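Local coordinates for metallo-beta-lactamase family protein (Thermus thermophilus, PDB 2ZO4) that binds two zinc ions in a metallo-beta-lactamase fold and is probably a hydrolase whose substrate is not established, at residues 109-113 with 203-207; 117-121 with 310-314; 161-166 with 177-183; 184-190 with 227-233. One frame throughout, in Å; residues are numbered along the deposited sequence.

Contact 1 of 4, residues 109-113 with 203-207; sequences FAEAS and WAYTR
One face of the Phe109 ring is filled by the CB of Tyr205, which sits over the ring centre in a CH-pi contact, 3.6 Å from CB to the Phe109 centroid and 10° off the ring normal. The two rings themselves meet obliquely, with planes 57° apart, the closest touch being made by Tyr205 CB and not by its ring. The Tyr205 ring carries Trp203 CB toward the rim of one face, and the rings of His71 and Phe102 also meet it. With CG held between its backbone N and carbonyl carbon (chi1 54°), Tyr205 swings its phenol off toward the zinc site, where OH bonds to His71.

Beside the rings, Ala204 leans on the first turn of helix 110-119: its CB lies 3.8 Å from Ala112 CB and 3.7 Å from Ser113 OG. That hydroxyl donates to Phe109 O (2.6 Å from OG to O), arriving from above the carbonyl plane, while Ser113 N bonds to the same oxygen. Phe109 is the N-cap residue of this helix.

The polar link between the segments is one water, which donates to Ser113 OG and accepts from Ala204 N, 2.9 Å away. The contact is thus mostly apolar and small, a surface join between the helix start and the type I turn Trp203-Thr206; its directional part runs through Ser113, whose hydroxyl both gives and receives a bond.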
loop_
_atom_site.group_PDB
_atom_site.type_symbol
_atom_site.label_atom_id
_atom_site.label_comp_id
_atom_site.label_asym_id
_atom_site.label_seq_id
_atom_site.Cartn_x
_atom_site.Cartn_y
_atom_site.Cartn_z
ATOM N N PHE A 109 -13.086 -12.832 4.650
ATOM C CA PHE A 109 -12.478 -12.256 5.854
ATOM C C PHE A 109 -13.430 -11.362 6.658
ATOM O O PHE A 109 -13.016 -10.736 7.635
ATOM C CB PHE A 109 -11.206 -11.471 5.496
ATOM C CG PHE A 109 -10.106 -12.318 4.910
ATOM C CD1 PHE A 109 -9.419 -13.237 5.699
ATOM C CD2 PHE A 109 -9.743 -12.181 3.574
ATOM C CE1 PHE A 109 -8.397 -14.019 5.161
ATOM C CE2 PHE A 109 -8.721 -12.956 3.027
ATOM C CZ PHE A 109 -8.048 -13.877 3.821
ATOM N N ALA A 110 -14.698 -11.315 6.251
ATOM C CA ALA A 110 -15.677 -10.380 6.817
ATOM C C ALA A 110 -15.857 -10.489 8.335
ATOM O O ALA A 110 -15.702 -9.493 9.052
ATOM C CB ALA A 110 -17.023 -10.512 6.099
ATOM N N GLU A 111 -16.173 -11.692 8.813
ATOM C CA GLU A 111 -16.409 -11.944 10.238
ATOM C C GLU A 111 -15.168 -11.682 11.089
ATOM O O GLU A 111 -15.262 -11.073 12.160
ATOM C CB GLU A 111 -16.904 -13.377 10.461
ATOM N N ALA A 112 -14.013 -12.142 10.606
ATOM C CA ALA A 112 -12.732 -11.924 11.285
ATOM C C ALA A 112 -12.362 -10.443 11.353
ATOM O O ALA A 112 -11.852 -9.979 12.374
ATOM C CB ALA A 112 -11.628 -12.724 10.612
ATOM N N SER A 113 -12.625 -9.711 10.269
ATOM C CA SER A 113 -12.387 -8.267 10.225
ATOM C C SER A 113 -13.159 -7.532 11.322
ATOM O O SER A 113 -12.591 -6.691 12.016
ATOM C CB SER A 113 -12.747 -7.682 8.855
ATOM O OG SER A 113 -12.009 -8.297 7.814
ATOM N N TRP A 203 -4.547 -6.274 9.647
ATOM C CA TRP A 203 -5.918 -6.613 9.275
ATOM C C TRP A 203 -6.120 -8.122 9.415
ATOM O O TRP A 203 -5.179 -8.854 9.737
ATOM C CB TRP A 203 -6.216 -6.150 7.841
ATOM C CG TRP A 203 -5.808 -4.723 7.569
ATOM C CD1 TRP A 203 -4.632 -4.300 7.016
ATOM C CD2 TRP A 203 -6.565 -3.537 7.852
ATOM N NE1 TRP A 203 -4.612 -2.928 6.933
ATOM C CE2 TRP A 203 -5.787 -2.436 7.438
ATOM C CE3 TRP A 203 -7.831 -3.301 8.406
ATOM C CZ2 TRP A 203 -6.229 -1.115 7.563
ATOM C CZ3 TRP A 203 -8.268 -1.986 8.535
ATOM C CH2 TRP A 203 -7.470 -0.913 8.114
ATOM N N ALA A 204 -7.345 -8.586 9.181
ATOM C CA ALA A 204 -7.677 -10.007 9.291
ATOM C C ALA A 204 -6.903 -10.912 8.317
ATOM O O ALA A 204 -6.697 -12.094 8.599
ATOM C CB ALA A 204 -9.184 -10.208 9.130
ATOM N N TYR A 205 -6.466 -10.352 7.189
ATOM C CA TYR A 205 -5.781 -11.124 6.142
ATOM C C TYR A 205 -4.261 -10.945 6.126
ATOM O O TYR A 205 -3.572 -11.545 5.302
ATOM C CB TYR A 205 -6.350 -10.777 4.758
ATOM C CG TYR A 205 -6.342 -9.298 4.419
ATOM C CD1 TYR A 205 -5.176 -8.663 3.976
ATOM C CD2 TYR A 205 -7.504 -8.537 4.532
ATOM C CE1 TYR A 205 -5.171 -7.300 3.667
ATOM C CE2 TYR A 205 -7.509 -7.175 4.227
ATOM C CZ TYR A 205 -6.342 -6.566 3.792
ATOM O OH TYR A 205 -6.348 -5.222 3.483
ATOM N N THR A 206 -3.754 -10.115 7.033
ATOM C CA THR A 206 -2.349 -9.719 7.068
ATOM C C THR A 206 -1.435 -10.850 7.565
ATOM O O THR A 206 -1.858 -11.697 8.349
ATOM C CB THR A 206 -2.179 -8.445 7.953
ATOM O OG1 THR A 206 -3.054 -7.415 7.475
ATOM C CG2 THR A 206 -0.752 -7.907 7.911
ATOM N N ARG A 207 -0.188 -10.854 7.088
ATOM C CA ARG A 207 0.897 -11.664 7.664
ATOM C C ARG A 207 1.030 -11.393 9.169
ATOM O O ARG A 207 0.504 -10.395 9.669
ATOM C CB ARG A 207 2.222 -11.363 6.949
ATOM C CG ARG A 207 2.313 -11.904 5.516
ATOM C CD ARG A 207 3.281 -11.093 4.646
ATOM N NE ARG A 207 4.663 -11.137 5.133
ATOM C CZ ARG A 207 5.541 -12.097 4.849
ATOM N NH1 ARG A 207 5.197 -13.116 4.073
ATOM N NH2 ARG A 207 6.770 -12.038 5.346
HETATM O O HOH W 1 -9.479 -6.817 8.460
#

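Contact 2 of 4, residues 117-121 with 310-314; sequences FLDHG and PPYRY
His120 and Tyr312 form an offset stack, centroids 4.6 Å apart and planes at 29°. Tyr312 CD1 lies over one imidazole face toward its rim, 3.2 Å from His120 CE1. Tyr314 meets the same imidazole rim to rim, placing its OH 3.3 Å from CE1 of His120. Asp119 CB packs against Tyr312 CE1, and Pro310 CB sits over the centre of one Tyr312 face.

A backbone bond from Tyr312 N to Asp119 O, 2.8 Å, ties the two segments beside the stack, and two waters join them around it. One spans Asp119 O and Tyr312 O, and another links Tyr312 O with His120 ND1. Further out, a Schellman motif with Gly121 as C-prime residue ends helix 110-119, while Glu297 and Arg307 bond Tyr314 OH.

The helix end is therefore tied to the C-terminal hairpin by an aromatic cluster, its stack backed by one direct backbone bond and by the waters on Tyr312 O.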
loop_
_atom_site.group_PDB
_atom_site.type_symbol
_atom_site.label_atom_id
_atom_site.label_comp_id
_atom_site.label_asym_id
_atom_site.label_seq_id
_atom_site.Cartn_x
_atom_site.Cartn_y
_atom_site.Cartn_z
ATOM N N PHE A 117 -11.859 -5.884 15.283
ATOM C CA PHE A 117 -12.248 -4.589 15.839
ATOM C C PHE A 117 -12.851 -4.758 17.233
ATOM O O PHE A 117 -12.415 -4.113 18.189
ATOM C CB PHE A 117 -13.246 -3.871 14.917
ATOM C CG PHE A 117 -12.625 -3.268 13.686
ATOM C CD1 PHE A 117 -11.824 -2.133 13.773
ATOM C CD2 PHE A 117 -12.867 -3.818 12.433
ATOM C CE1 PHE A 117 -11.259 -1.567 12.636
ATOM C CE2 PHE A 117 -12.304 -3.264 11.285
ATOM C CZ PHE A 117 -11.499 -2.136 11.386
ATOM N N LEU A 118 -13.835 -5.650 17.333
ATOM C CA LEU A 118 -14.623 -5.853 18.553
ATOM C C LEU A 118 -13.813 -6.393 19.732
ATOM O O LEU A 118 -13.966 -5.921 20.859
ATOM C CB LEU A 118 -15.800 -6.792 18.266
ATOM N N ASP A 119 -12.965 -7.383 19.463
ATOM C CA ASP A 119 -12.100 -7.977 20.485
ATOM C C ASP A 119 -11.074 -6.990 21.023
ATOM O O ASP A 119 -10.612 -7.126 22.159
ATOM C CB ASP A 119 -11.385 -9.212 19.935
ATOM C CG ASP A 119 -12.335 -10.358 19.646
ATOM O OD1 ASP A 119 -13.428 -10.407 20.251
ATOM O OD2 ASP A 119 -11.984 -11.220 18.815
ATOM N N HIS A 120 -10.723 -6.005 20.200
ATOM C CA HIS A 120 -9.761 -4.977 20.577
ATOM C C HIS A 120 -10.427 -3.651 20.975
ATOM O O HIS A 120 -9.824 -2.581 20.864
ATOM C CB HIS A 120 -8.715 -4.791 19.472
ATOM C CG HIS A 120 -7.783 -5.954 19.329
ATOM N ND1 HIS A 120 -6.721 -6.166 20.182
ATOM C CD2 HIS A 120 -7.755 -6.971 18.434
ATOM C CE1 HIS A 120 -6.079 -7.262 19.818
ATOM N NE2 HIS A 120 -6.689 -7.770 18.761
ATOM N N GLY A 121 -11.675 -3.741 21.433
ATOM C CA GLY A 121 -12.342 -2.637 22.127
ATOM C C GLY A 121 -13.055 -1.587 21.296
ATOM O O GLY A 121 -13.422 -0.533 21.824
ATOM N N PRO A 310 -9.334 -12.482 25.334
ATOM C CA PRO A 310 -10.197 -11.374 24.900
ATOM C C PRO A 310 -11.401 -11.131 25.824
ATOM O O PRO A 310 -11.805 -12.046 26.545
ATOM C CB PRO A 310 -10.661 -11.818 23.507
ATOM C CG PRO A 310 -10.552 -13.298 23.523
ATOM C CD PRO A 310 -9.363 -13.604 24.377
ATOM N N PRO A 311 -11.958 -9.897 25.832
ATOM C CA PRO A 311 -11.533 -8.676 25.126
ATOM C C PRO A 311 -10.107 -8.262 25.470
ATOM O O PRO A 311 -9.760 -8.150 26.648
ATOM C CB PRO A 311 -12.525 -7.616 25.627
ATOM C CG PRO A 311 -13.716 -8.385 26.043
ATOM C CD PRO A 311 -13.187 -9.665 26.613
ATOM N N TYR A 312 -9.297 -8.030 24.438
ATOM C CA TYR A 312 -7.871 -7.787 24.621
ATOM C C TYR A 312 -7.575 -6.433 25.256
ATOM O O TYR A 312 -8.014 -5.391 24.766
ATOM C CB TYR A 312 -7.114 -7.920 23.293
ATOM C CG TYR A 312 -7.259 -9.267 22.612
ATOM C CD1 TYR A 312 -7.917 -9.375 21.392
ATOM C CD2 TYR A 312 -6.739 -10.430 23.187
ATOM C CE1 TYR A 312 -8.052 -10.598 20.753
ATOM C CE2 TYR A 312 -6.873 -11.663 22.557
ATOM C CZ TYR A 312 -7.531 -11.735 21.339
ATOM O OH TYR A 312 -7.676 -12.936 20.699
ATOM N N ARG A 313 -6.836 -6.472 26.358
ATOM C CA ARG A 313 -6.302 -5.281 27.001
ATOM C C ARG A 313 -4.800 -5.503 27.125
ATOM O O ARG A 313 -4.361 -6.501 27.699
ATOM C CB ARG A 313 -6.945 -5.051 28.383
ATOM C CG ARG A 313 -8.464 -4.861 28.354
ATOM C CD ARG A 313 -9.017 -4.295 29.676
ATOM N NE ARG A 313 -8.619 -2.900 29.901
ATOM C CZ ARG A 313 -9.300 -1.836 29.478
ATOM N NH1 ARG A 313 -10.430 -1.980 28.797
ATOM N NH2 ARG A 313 -8.841 -0.615 29.733
ATOM N N TYR A 314 -4.022 -4.593 26.548
ATOM C CA TYR A 314 -2.564 -4.701 26.543
ATOM C C TYR A 314 -1.944 -3.966 27.731
ATOM O O TYR A 314 -2.468 -2.949 28.183
ATOM C CB TYR A 314 -1.989 -4.161 25.227
ATOM C CG TYR A 314 -2.247 -5.034 24.012
ATOM C CD1 TYR A 314 -1.230 -5.823 23.475
ATOM C CD2 TYR A 314 -3.502 -5.064 23.396
ATOM C CE1 TYR A 314 -1.452 -6.626 22.357
ATOM C CE2 TYR A 314 -3.741 -5.870 22.280
ATOM C CZ TYR A 314 -2.706 -6.645 21.764
ATOM O OH TYR A 314 -2.922 -7.440 20.661
HETATM O O HOH W 2 -10.772 -4.920 24.243
HETATM O O HOH W 3 -10.604 -12.976 19.714
HETATM O O HOH W 4 -6.871 -4.472 22.442
#

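Contact 3 of 4, residues 161-166 with 177-183; sequences KRLRVL and AFYLEEE
Lys161 lays its CD against Leu180 CD2, 3.7 Å away, while its NZ reaches beyond the hairpin to Pro6 O. At Arg162 the link is by water: one molecule lies between Arg162 O and Tyr179 O and accepts from Glu181 N, and another accepts from Arg162 N and donates to Glu183 OE2. Leu163 then lies alongside Leu180, and its CD2 packs on Phe178 CB.

Arg164 is the antiparallel hydrogen-bonded partner of Tyr179, Arg164 N lying 2.6 Å from Tyr179 O. Its CG stands anti to the backbone N (chi1 -176°) and the chain bends at the next two torsions, turning the guanidinium side-on to Glu181. NE meets OE2 of Glu181 at 3.0 Å and NH2 meets OE1 at 3.1 Å. Both oxygens lie near the guanidinium plane, but the carboxylate is turned 54° against it, and NE comes to OE2 from above the carboxylate plane. Gly153 O takes NH1, so this salt bridge has its arginine held at three nitrogens.

Val165, in a non-hydrogen-bonded pair with Phe178, sets CG2 4.0 Å from Phe178 CE1. Leu166 closes the ladder with two backbone bonds to Ala177 and rests CD1 on Tyr179 CB.

In the five-stranded sheet this hairpin lies between strands 155-158 and 185-189. Leu163 and Phe178 face Leu67 of strand 65-68 in the other sheet, as befits the alpha-beta/beta-alpha sandwich, whereas Leu166 and Tyr179 touch Leu224 on the opposite face.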
loop_
_atom_site.group_PDB
_atom_site.type_symbol
_atom_site.label_atom_id
_atom_site.label_comp_id
_atom_site.label_asym_id
_atom_site.label_seq_id
_atom_site.Cartn_x
_atom_site.Cartn_y
_atom_site.Cartn_z
ATOM N N LYS A 161 11.347 -0.041 -21.188
ATOM C CA LYS A 161 12.092 0.007 -19.934
ATOM C C LYS A 161 12.184 -1.364 -19.261
ATOM O O LYS A 161 11.393 -2.266 -19.548
ATOM C CB LYS A 161 11.499 1.064 -18.994
ATOM C CG LYS A 161 11.861 2.490 -19.411
ATOM C CD LYS A 161 10.962 3.526 -18.772
ATOM C CE LYS A 161 11.397 4.943 -19.151
ATOM N NZ LYS A 161 11.284 5.216 -20.614
ATOM N N ARG A 162 13.176 -1.515 -18.387
ATOM C CA ARG A 162 13.367 -2.752 -17.642
ATOM C C ARG A 162 13.166 -2.496 -16.153
ATOM O O ARG A 162 13.897 -1.715 -15.537
ATOM C CB ARG A 162 14.745 -3.351 -17.920
ATOM C CG ARG A 162 14.873 -4.805 -17.479
ATOM C CD ARG A 162 16.043 -5.504 -18.162
ATOM N NE ARG A 162 16.370 -6.754 -17.476
ATOM C CZ ARG A 162 16.072 -7.973 -17.917
ATOM N NH1 ARG A 162 15.448 -8.139 -19.073
ATOM N NH2 ARG A 162 16.415 -9.034 -17.197
ATOM N N LEU A 163 12.161 -3.159 -15.593
ATOM C CA LEU A 163 11.721 -2.923 -14.223
ATOM C C LEU A 163 11.996 -4.138 -13.348
ATOM O O LEU A 163 11.607 -5.252 -13.692
ATOM C CB LEU A 163 10.220 -2.614 -14.204
ATOM C CG LEU A 163 9.731 -1.233 -14.655
ATOM C CD1 LEU A 163 9.924 -0.998 -16.148
ATOM C CD2 LEU A 163 8.272 -1.070 -14.287
ATOM N N ARG A 164 12.658 -3.920 -12.217
ATOM C CA ARG A 164 12.901 -4.986 -11.256
ATOM C C ARG A 164 11.805 -4.979 -10.200
ATOM O O ARG A 164 11.552 -3.949 -9.569
ATOM C CB ARG A 164 14.273 -4.821 -10.594
ATOM C CG ARG A 164 14.663 -5.956 -9.639
ATOM C CD ARG A 164 15.057 -7.231 -10.386
ATOM N NE ARG A 164 16.264 -7.027 -11.189
ATOM C CZ ARG A 164 16.771 -7.911 -12.047
ATOM N NH1 ARG A 164 16.186 -9.088 -12.233
ATOM N NH2 ARG A 164 17.872 -7.608 -12.724
ATOM N N VAL A 165 11.162 -6.127 -10.010
ATOM C CA VAL A 165 10.127 -6.273 -8.987
ATOM C C VAL A 165 10.758 -6.460 -7.606
ATOM O O VAL A 165 11.510 -7.413 -7.370
ATOM C CB VAL A 165 9.153 -7.436 -9.312
ATOM C CG1 VAL A 165 8.059 -7.561 -8.233
ATOM C CG2 VAL A 165 8.515 -7.220 -10.675
ATOM N N LEU A 166 10.455 -5.535 -6.699
ATOM C CA LEU A 166 10.962 -5.609 -5.332
ATOM C C LEU A 166 9.818 -5.816 -4.362
ATOM O O LEU A 166 9.054 -4.891 -4.092
ATOM C CB LEU A 166 11.735 -4.343 -4.954
ATOM C CG LEU A 166 12.820 -3.791 -5.880
ATOM C CD1 LEU A 166 13.321 -2.482 -5.308
ATOM C CD2 LEU A 166 13.975 -4.781 -6.068
ATOM N N ALA A 177 7.430 -2.786 -5.112
ATOM C CA ALA A 177 7.959 -1.599 -5.784
ATOM C C ALA A 177 8.543 -2.021 -7.131
ATOM O O ALA A 177 8.890 -3.188 -7.327
ATOM C CB ALA A 177 9.020 -0.923 -4.930
ATOM N N PHE A 178 8.641 -1.076 -8.060
ATOM C CA PHE A 178 9.197 -1.358 -9.375
ATOM C C PHE A 178 10.416 -0.480 -9.607
ATOM O O PHE A 178 10.318 0.750 -9.612
ATOM C CB PHE A 178 8.141 -1.177 -10.472
ATOM C CG PHE A 178 6.944 -2.084 -10.314
ATOM C CD1 PHE A 178 6.977 -3.392 -10.790
ATOM C CD2 PHE A 178 5.788 -1.630 -9.672
ATOM C CE1 PHE A 178 5.874 -4.243 -10.633
ATOM C CE2 PHE A 178 4.677 -2.472 -9.511
ATOM C CZ PHE A 178 4.722 -3.777 -9.994
ATOM N N TYR A 179 11.565 -1.127 -9.783
ATOM C CA TYR A 179 12.849 -0.435 -9.838
ATOM C C TYR A 179 13.488 -0.479 -11.223
ATOM O O TYR A 179 13.725 -1.556 -11.784
ATOM C CB TYR A 179 13.799 -1.006 -8.777
ATOM C CG TYR A 179 15.109 -0.250 -8.604
ATOM C CD1 TYR A 179 15.137 1.141 -8.504
ATOM C CD2 TYR A 179 16.320 -0.940 -8.508
ATOM C CE1 TYR A 179 16.346 1.829 -8.332
ATOM C CE2 TYR A 179 17.528 -0.267 -8.338
ATOM C CZ TYR A 179 17.531 1.116 -8.244
ATOM O OH TYR A 179 18.724 1.779 -8.072
ATOM N N LEU A 180 13.748 0.709 -11.763
ATOM C CA LEU A 180 14.453 0.866 -13.031
ATOM C C LEU A 180 15.938 0.978 -12.711
ATOM O O LEU A 180 16.435 2.055 -12.378
ATOM C CB LEU A 180 13.955 2.110 -13.781
ATOM C CG LEU A 180 12.584 2.048 -14.467
ATOM C CD1 LEU A 180 11.430 1.964 -13.463
ATOM C CD2 LEU A 180 12.400 3.257 -15.356
ATOM N N GLU A 181 16.628 -0.157 -12.803
ATOM C CA GLU A 181 17.975 -0.314 -12.264
ATOM C C GLU A 181 19.024 0.561 -12.945
ATOM O O GLU A 181 19.868 1.153 -12.268
ATOM C CB GLU A 181 18.401 -1.787 -12.299
ATOM C CG GLU A 181 17.614 -2.669 -11.335
ATOM C CD GLU A 181 18.056 -4.124 -11.345
ATOM O OE1 GLU A 181 18.491 -4.627 -12.404
ATOM O OE2 GLU A 181 17.950 -4.766 -10.282
ATOM N N GLU A 182 18.972 0.648 -14.272
ATOM C CA GLU A 182 19.945 1.456 -15.002
ATOM C C GLU A 182 19.800 2.939 -14.653
ATOM O O GLU A 182 20.789 3.617 -14.364
ATOM C CB GLU A 182 19.839 1.233 -16.512
ATOM C CG GLU A 182 20.953 1.927 -17.299
ATOM C CD GLU A 182 20.969 1.561 -18.772
ATOM O OE1 GLU A 182 19.883 1.322 -19.348
ATOM O OE2 GLU A 182 22.077 1.520 -19.356
ATOM N N GLU A 183 18.558 3.416 -14.649
ATOM C CA GLU A 183 18.248 4.815 -14.374
ATOM C C GLU A 183 18.331 5.143 -12.879
ATOM O O GLU A 183 18.524 6.303 -12.497
ATOM C CB GLU A 183 16.854 5.163 -14.914
ATOM C CG GLU A 183 16.683 4.975 -16.427
ATOM C CD GLU A 183 16.219 3.573 -16.834
ATOM O OE1 GLU A 183 16.404 2.611 -16.062
ATOM O OE2 GLU A 183 15.664 3.431 -17.944
HETATM O O HOH W 5 16.721 -0.462 -15.906
HETATM O O HOH W 6 15.530 -2.751 -13.802
HETATM O O HOH W 7 15.332 0.826 -18.571
#

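Contact 4 of 4, residues 184-190 with 227-233; sequences GVLLAGD and RVAYAGH. With ZN (zinc ion), chain C; ZN (zinc ion), chain B.
Asp190 and His233 converge on a zinc ion at the ends of two parallel strands, which a beta-alpha-beta crossover through helix 210-222 connects in this metallo-beta-lactamase fold. The close-packed part is the strand pair itself. Leu186 is gripped at both its N and its O by strand 228-231, its N bonding to Val228 O at 3.0 Å and its O receiving Tyr230 N at 2.8 Å, nearly straight onto the carbonyl.

On one face of the sheet, Val185 CG1 touches Tyr230 CE2 at 3.6 Å and Leu187 CD2 comes up at the edge of the Tyr230 ring. Val185 CG2 meets CG1 of Val228, the two valines side by side and pointing the same way. Leu186 and Ala229 occupy the opposite face.

The looser points are two. Beside exposed Arg227, whose N bonds Gly184 O, the bond from Val228 N to the same oxygen is weak. Past Ala188 the regular ladder breaks: a water accepts from Gly189 N and donates to Tyr230 O, before Gly232 N bonds Gly189 O directly.

The two strand ends then deliver their side chains to the metals. His233, its ND1 held by Thr21 O, gives NE2 to one zinc, completed by Asp74, His75 and a bridging water; His70, His72 and His171 hold the other. Asp190 OD2 bridges them unevenly, 2.1 Å from the zinc bound by His233 and 2.6 Å from its neighbour.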
loop_
_atom_site.group_PDB
_atom_site.type_symbol
_atom_site.label_atom_id
_atom_site.label_comp_id
_atom_site.label_asym_id
_atom_site.label_seq_id
_atom_site.Cartn_x
_atom_site.Cartn_y
_atom_site.Cartn_z
ATOM N N GLY A 184 18.182 4.119 -12.039
ATOM C CA GLY A 184 18.214 4.293 -10.587
ATOM C C GLY A 184 16.937 4.937 -10.088
ATOM O O GLY A 184 16.923 5.581 -9.041
ATOM N N VAL A 185 15.864 4.763 -10.857
ATOM C CA VAL A 185 14.569 5.357 -10.546
ATOM C C VAL A 185 13.680 4.289 -9.911
ATOM O O VAL A 185 13.449 3.225 -10.502
ATOM C CB VAL A 185 13.903 5.961 -11.811
ATOM C CG1 VAL A 185 12.438 6.323 -11.543
ATOM C CG2 VAL A 185 14.683 7.189 -12.292
ATOM N N LEU A 186 13.211 4.581 -8.698
ATOM C CA LEU A 186 12.365 3.666 -7.942
ATOM C C LEU A 186 10.921 4.131 -7.954
ATOM O O LEU A 186 10.617 5.252 -7.540
ATOM C CB LEU A 186 12.854 3.552 -6.492
ATOM C CG LEU A 186 12.031 2.700 -5.509
ATOM C CD1 LEU A 186 11.984 1.231 -5.931
ATOM C CD2 LEU A 186 12.571 2.828 -4.090
ATOM N N LEU A 187 10.035 3.265 -8.437
ATOM C CA LEU A 187 8.605 3.497 -8.328
ATOM C C LEU A 187 8.190 2.751 -7.070
ATOM O O LEU A 187 7.947 1.540 -7.099
ATOM C CB LEU A 187 7.865 3.003 -9.586
ATOM C CG LEU A 187 8.370 3.582 -10.918
ATOM C CD1 LEU A 187 7.649 2.948 -12.108
ATOM C CD2 LEU A 187 8.248 5.116 -10.962
ATOM N N ALA A 188 8.142 3.495 -5.967
ATOM C CA ALA A 188 8.134 2.922 -4.623
ATOM C C ALA A 188 6.775 2.448 -4.121
ATOM O O ALA A 188 6.706 1.751 -3.111
ATOM C CB ALA A 188 8.742 3.917 -3.630
ATOM N N GLY A 189 5.702 2.820 -4.817
ATOM C CA GLY A 189 4.344 2.578 -4.318
ATOM C C GLY A 189 4.176 3.251 -2.968
ATOM O O GLY A 189 4.604 4.386 -2.787
ATOM N N ASP A 190 3.579 2.544 -2.012
ATOM C CA ASP A 190 3.453 3.069 -0.658
ATOM C C ASP A 190 4.430 2.439 0.337
ATOM O O ASP A 190 4.182 2.457 1.535
ATOM C CB ASP A 190 2.016 2.922 -0.146
ATOM C CG ASP A 190 1.016 3.762 -0.924
ATOM O OD1 ASP A 190 1.405 4.476 -1.875
ATOM O OD2 ASP A 190 -0.179 3.691 -0.578
ATOM N N ARG A 227 18.515 6.465 -6.966
ATOM C CA ARG A 227 18.868 7.876 -7.124
ATOM C C ARG A 227 17.695 8.796 -6.820
ATOM O O ARG A 227 17.887 9.950 -6.437
ATOM C CB ARG A 227 19.399 8.135 -8.538
ATOM C CG ARG A 227 20.745 7.470 -8.785
ATOM C CD ARG A 227 21.275 7.719 -10.188
ATOM N NE ARG A 227 22.681 7.322 -10.283
ATOM C CZ ARG A 227 23.712 8.097 -9.940
ATOM N NH1 ARG A 227 23.512 9.321 -9.469
ATOM N NH2 ARG A 227 24.950 7.643 -10.063
ATOM N N VAL A 228 16.485 8.276 -6.996
ATOM C CA VAL A 228 15.252 9.013 -6.720
ATOM C C VAL A 228 14.100 8.015 -6.565
ATOM O O VAL A 228 14.126 6.932 -7.156
ATOM C CB VAL A 228 14.946 10.065 -7.838
ATOM C CG1 VAL A 228 14.592 9.383 -9.165
ATOM C CG2 VAL A 228 13.838 11.024 -7.405
ATOM N N ALA A 229 13.110 8.366 -5.749
ATOM C CA ALA A 229 11.908 7.547 -5.628
ATOM C C ALA A 229 10.659 8.353 -5.928
ATOM O O ALA A 229 10.492 9.468 -5.429
ATOM C CB ALA A 229 11.810 6.908 -4.248
ATOM N N TYR A 230 9.799 7.782 -6.760
ATOM C CA TYR A 230 8.486 8.344 -7.027
ATOM C C TYR A 230 7.451 7.401 -6.423
ATOM O O TYR A 230 7.292 6.261 -6.868
ATOM C CB TYR A 230 8.265 8.527 -8.531
ATOM C CG TYR A 230 9.325 9.357 -9.219
ATOM C CD1 TYR A 230 9.553 10.685 -8.852
ATOM C CD2 TYR A 230 10.095 8.818 -10.248
ATOM C CE1 TYR A 230 10.533 11.450 -9.487
ATOM C CE2 TYR A 230 11.071 9.572 -10.888
ATOM C CZ TYR A 230 11.285 10.886 -10.500
ATOM O OH TYR A 230 12.247 11.633 -11.133
ATOM N N ALA A 231 6.770 7.888 -5.392
ATOM C CA ALA A 231 5.909 7.062 -4.560
ATOM C C ALA A 231 4.431 7.221 -4.914
ATOM O O ALA A 231 4.077 7.979 -5.821
ATOM C CB ALA A 231 6.153 7.379 -3.091
ATOM N N GLY A 232 3.579 6.496 -4.191
ATOM C CA GLY A 232 2.141 6.481 -4.450
ATOM C C GLY A 232 1.421 7.739 -4.001
ATOM O O GLY A 232 0.323 8.029 -4.473
ATOM N N HIS A 233 2.038 8.483 -3.085
ATOM C CA HIS A 233 1.473 9.740 -2.595
ATOM C C HIS A 233 2.569 10.769 -2.357
ATOM O O HIS A 233 3.734 10.410 -2.169
ATOM C CB HIS A 233 0.671 9.514 -1.310
ATOM C CG HIS A 233 -0.367 8.444 -1.427
ATOM N ND1 HIS A 233 -1.602 8.665 -1.995
ATOM C CD2 HIS A 233 -0.348 7.141 -1.061
ATOM C CE1 HIS A 233 -2.303 7.546 -1.968
ATOM N NE2 HIS A 233 -1.564 6.605 -1.408
HETATM ZN ZN ZN C . -1.824 4.522 -1.518
HETATM ZN ZN ZN B . -1.623 1.736 0.256
HETATM O O HOH W 8 5.091 4.273 -7.175
HETATM O O HOH W 9 -2.786 3.272 -0.316
#

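Contacts 3 and 4 are neighbours in one five-stranded sheet, their centres about 10 Å apart, and join directly where strands 176-180 and 185-189 pair: Phe178 O lies 2.8 Å from Leu187 N, probably hydrogen-bonded. They follow in series along the chain. Contacts 1 and 2, about 15 Å apart between centres, lie together on the other side of the chain's centre from contacts 3 and 4, and share helix 110-119, one at its start and the other at its end. Contact 2 joins that helix to the C-terminal hairpin and spans the sequence holding contacts 3 and 4. The dinuclear zinc site has the sheet of contact 4 on one side, while Tyr205 of contact 1 approaches His72 from the loop that follows strand 185-189.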